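Local coordinates for protein hydroquinone dioxygenase large subunit (Pseudomonas sp., PDB 4ZXA) that probably opens the aromatic ring of hydroquinone with dioxygen as the large subunit of a two-subunit, iron-dependent 1,2-dioxygenase, at residues Thr27-Phe32 / Gly155-Glu160. Numbering follows the deposited sequence.
Sequences TGYRSF and GRKNGE
Tyr29 and Thr27 dock onto Gly155-Lys157 in a loop-to-loop contact at the surface of the N-terminal region, joining the turn ahead of strand 32-34 to the loop ahead of helix 162-165, well away from the cadmium site. The turn is an ST turn: Thr27 OG1 accepts the backbone N-H of Tyr29. Gly28 fits because its backbone angles (phi 92°) disfavour a side chain, and a CB there would also collide with Lys157 CB. Thr27 O accepts from Lys157 N, 2.9 Å away, in a nearly straight bond. Tyrosine suits its place by combining a flat face with a polar end. Lys157 CB makes a CH-pi contact over the Tyr29 ring, 4.0 Å from its centroid; with CG anti to the backbone N (chi1 171°) and a bend at the next bond, Lys157 lays CD beside CD1 and CE1 of Tyr29 before NZ reaches Asp135 O. Arg156 instead forms a salt bridge with Glu43 through NE, and its NH1 donates to Ala9 O of the small subunit. A phenylalanine in place of Tyr29 would probably keep the CH-pi contact but leave Gly155 O and Asn138 ND2 without their hydroxyl partner. Tyr29 OH donates to Gly155 O at 2.7 Å, from above the carbonyl plane, 48° out of it.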
ATOM      1  N   THR E  27     -23.732  -0.501   3.568  1.00 32.61           N
ATOM      2  CA  THR E  27     -22.547   0.346   3.511  1.00 31.66           C
ATOM      3  C   THR E  27     -22.892   1.806   3.326  1.00 32.08           C
ATOM      4  O   THR E  27     -22.174   2.680   3.813  1.00 36.27           O
ATOM      5  CB  THR E  27     -21.575  -0.077   2.397  1.00 31.47           C
ATOM      6  OG1 THR E  27     -22.112   0.290   1.123  1.00 28.86           O
ATOM      7  CG2 THR E  27     -21.332  -1.580   2.440  1.00 27.18           C
ATOM      8  N   GLY E  28     -23.990   2.071   2.621  1.00 34.42           N
ATOM      9  CA  GLY E  28     -24.428   3.438   2.382  1.00 25.46           C
ATOM     10  C   GLY E  28     -23.878   4.020   1.090  1.00 35.00           C
ATOM     11  O   GLY E  28     -24.115   5.190   0.777  1.00 34.27           O
ATOM     12  N   TYR E  29     -23.147   3.208   0.333  1.00 29.24           N
ATOM     13  CA  TYR E  29     -22.521   3.688  -0.892  1.00 28.84           C
ATOM     14  C   TYR E  29     -23.225   3.156  -2.134  1.00 29.41           C
ATOM     15  O   TYR E  29     -23.834   2.096  -2.105  1.00 29.31           O
ATOM     16  CB  TYR E  29     -21.040   3.284  -0.956  1.00 27.39           C
ATOM     17  CG  TYR E  29     -20.171   3.747   0.203  1.00 28.38           C
ATOM     18  CD1 TYR E  29     -19.889   5.095   0.398  1.00 29.35           C
ATOM     19  CD2 TYR E  29     -19.597   2.830   1.079  1.00 30.43           C
ATOM     20  CE1 TYR E  29     -19.083   5.517   1.445  1.00 25.31           C
ATOM     21  CE2 TYR E  29     -18.790   3.246   2.127  1.00 27.94           C
ATOM     22  CZ  TYR E  29     -18.539   4.590   2.301  1.00 27.09           C
ATOM     23  OH  TYR E  29     -17.748   5.007   3.347  1.00 29.71           O
ATOM     24  N   ARG E  30     -23.100   3.893  -3.227  1.00 29.16           N
ATOM     25  CA  ARG E  30     -23.608   3.478  -4.526  1.00 31.12           C
ATOM     26  C   ARG E  30     -22.534   2.752  -5.328  1.00 28.11           C
ATOM     27  O   ARG E  30     -21.379   3.149  -5.328  1.00 32.19           O
ATOM     28  CB  ARG E  30     -24.020   4.713  -5.330  1.00 33.43           C
ATOM     29  CG  ARG E  30     -24.980   5.658  -4.641  1.00 34.96           C
ATOM     30  CD  ARG E  30     -25.239   6.871  -5.526  1.00 31.77           C
ATOM     31  NE  ARG E  30     -26.245   7.754  -4.950  1.00 35.24           N
ATOM     32  CZ  ARG E  30     -27.550   7.609  -5.151  1.00 41.09           C
ATOM     33  NH1 ARG E  30     -27.994   6.617  -5.911  1.00 35.42           N
ATOM     34  NH2 ARG E  30     -28.411   8.450  -4.596  1.00 42.08           N
ATOM     35  N   SER E  31     -22.911   1.707  -6.039  1.00 28.69           N
ATOM     36  CA  SER E  31     -21.994   1.109  -6.998  1.00 31.74           C
ATOM     37  C   SER E  31     -22.150   1.847  -8.321  1.00 28.63           C
ATOM     38  O   SER E  31     -23.155   2.501  -8.546  1.00 28.24           O
ATOM     39  CB  SER E  31     -22.287  -0.383  -7.181  1.00 31.49           C
ATOM     40  OG  SER E  31     -23.625  -0.580  -7.610  1.00 36.98           O
ATOM     41  N   PHE E  32     -21.154   1.753  -9.194  1.00 32.62           N
ATOM     42  CA  PHE E  32     -21.207   2.442 -10.480  1.00 29.66           C
ATOM     43  C   PHE E  32     -20.871   1.502 -11.632  1.00 28.83           C
ATOM     44  O   PHE E  32     -20.116   0.537 -11.482  1.00 28.09           O
ATOM     45  CB  PHE E  32     -20.282   3.675 -10.497  1.00 25.60           C
ATOM     46  CG  PHE E  32     -20.746   4.801  -9.608  1.00 27.28           C
ATOM     47  CD1 PHE E  32     -20.442   4.813  -8.253  1.00 28.35           C
ATOM     48  CD2 PHE E  32     -21.495   5.844 -10.122  1.00 25.43           C
ATOM     49  CE1 PHE E  32     -20.874   5.850  -7.429  1.00 25.70           C
ATOM     50  CE2 PHE E  32     -21.922   6.882  -9.307  1.00 26.13           C
ATOM     51  CZ  PHE E  32     -21.612   6.887  -7.961  1.00 24.69           C
ATOM     52  N   GLY E 155     -14.975   3.077   6.581  1.00 34.41           N
ATOM     53  CA  GLY E 155     -16.236   2.953   7.287  1.00 33.44           C
ATOM     54  C   GLY E 155     -17.416   3.084   6.346  1.00 38.82           C
ATOM     55  O   GLY E 155     -17.272   2.988   5.127  1.00 36.64           O
ATOM     56  N   ARG E 156     -18.590   3.319   6.910  1.00 30.98           N
ATOM     57  CA  ARG E 156     -19.782   3.448   6.100  1.00 30.41           C
ATOM     58  C   ARG E 156     -19.982   4.892   5.630  1.00 33.95           C
ATOM     59  O   ARG E 156     -19.368   5.826   6.162  1.00 28.39           O
ATOM     60  CB  ARG E 156     -20.983   2.896   6.871  1.00 31.31           C
ATOM     61  CG  ARG E 156     -20.786   1.430   7.191  1.00 33.77           C
ATOM     62  CD  ARG E 156     -21.919   0.824   7.994  1.00 40.44           C
ATOM     63  NE  ARG E 156     -21.730  -0.616   8.166  1.00 37.18           N
ATOM     64  CZ  ARG E 156     -22.385  -1.353   9.057  1.00 44.83           C
ATOM     65  NH1 ARG E 156     -23.277  -0.784   9.863  1.00 44.55           N
ATOM     66  NH2 ARG E 156     -22.146  -2.655   9.144  1.00 29.52           N
ATOM     67  N   LYS E 157     -20.804   5.069   4.602  1.00 30.71           N
ATOM     68  CA  LYS E 157     -21.027   6.403   4.068  1.00 32.82           C
ATOM     69  C   LYS E 157     -21.319   7.371   5.197  1.00 30.77           C
ATOM     70  O   LYS E 157     -22.033   7.044   6.143  1.00 31.01           O
ATOM     71  CB  LYS E 157     -22.172   6.407   3.065  1.00 35.13           C
ATOM     72  CG  LYS E 157     -22.578   7.807   2.634  1.00 32.62           C
ATOM     73  CD  LYS E 157     -21.511   8.494   1.806  1.00 29.52           C
ATOM     74  CE  LYS E 157     -22.032   9.836   1.334  1.00 32.48           C
ATOM     75  NZ  LYS E 157     -21.365  10.341   0.126  1.00 30.27           N
ATOM     76  N   ASN E 158     -20.756   8.567   5.114  1.00 31.55           N
ATOM     77  CA  ASN E 158     -20.864   9.474   6.238  1.00 28.17           C
ATOM     78  C   ASN E 158     -20.611  10.934   5.870  1.00 36.58           C
ATOM     79  O   ASN E 158     -19.556  11.508   6.186  1.00 33.72           O
ATOM     80  CB  ASN E 158     -19.933   9.028   7.358  1.00 31.48           C
ATOM     81  CG  ASN E 158     -20.154   9.816   8.626  1.00 41.14           C
ATOM     82  OD1 ASN E 158     -20.618  10.956   8.577  1.00 36.20           O
ATOM     83  ND2 ASN E 158     -19.851   9.211   9.772  1.00 38.69           N
ATOM     84  N   GLY E 159     -21.597  11.533   5.211  1.00 32.84           N
ATOM     85  CA  GLY E 159     -21.475  12.899   4.753  1.00 30.18           C
ATOM     86  C   GLY E 159     -20.724  13.019   3.442  1.00 35.13           C
ATOM     87  O   GLY E 159     -20.408  12.030   2.774  1.00 29.22           O
ATOM     88  N   GLU E 160     -20.447  14.258   3.069  1.00 33.59           N
ATOM     89  CA  GLU E 160     -19.759  14.544   1.832  1.00 35.54           C
ATOM     90  C   GLU E 160     -18.606  15.464   2.173  1.00 33.84           C
ATOM     91  O   GLU E 160     -18.530  15.988   3.289  1.00 37.84           O
ATOM     92  CB  GLU E 160     -20.708  15.224   0.835  1.00 35.72           C
ATOM     93  CG  GLU E 160     -21.609  14.271   0.066  1.00 34.44           C
ATOM     94  CD  GLU E 160     -22.596  14.991  -0.852  1.00 43.91           C
ATOM     95  OE1 GLU E 160     -22.730  16.231  -0.751  1.00 45.00           O
ATOM     96  OE2 GLU E 160     -23.248  14.313  -1.676  1.00 44.88           O
TER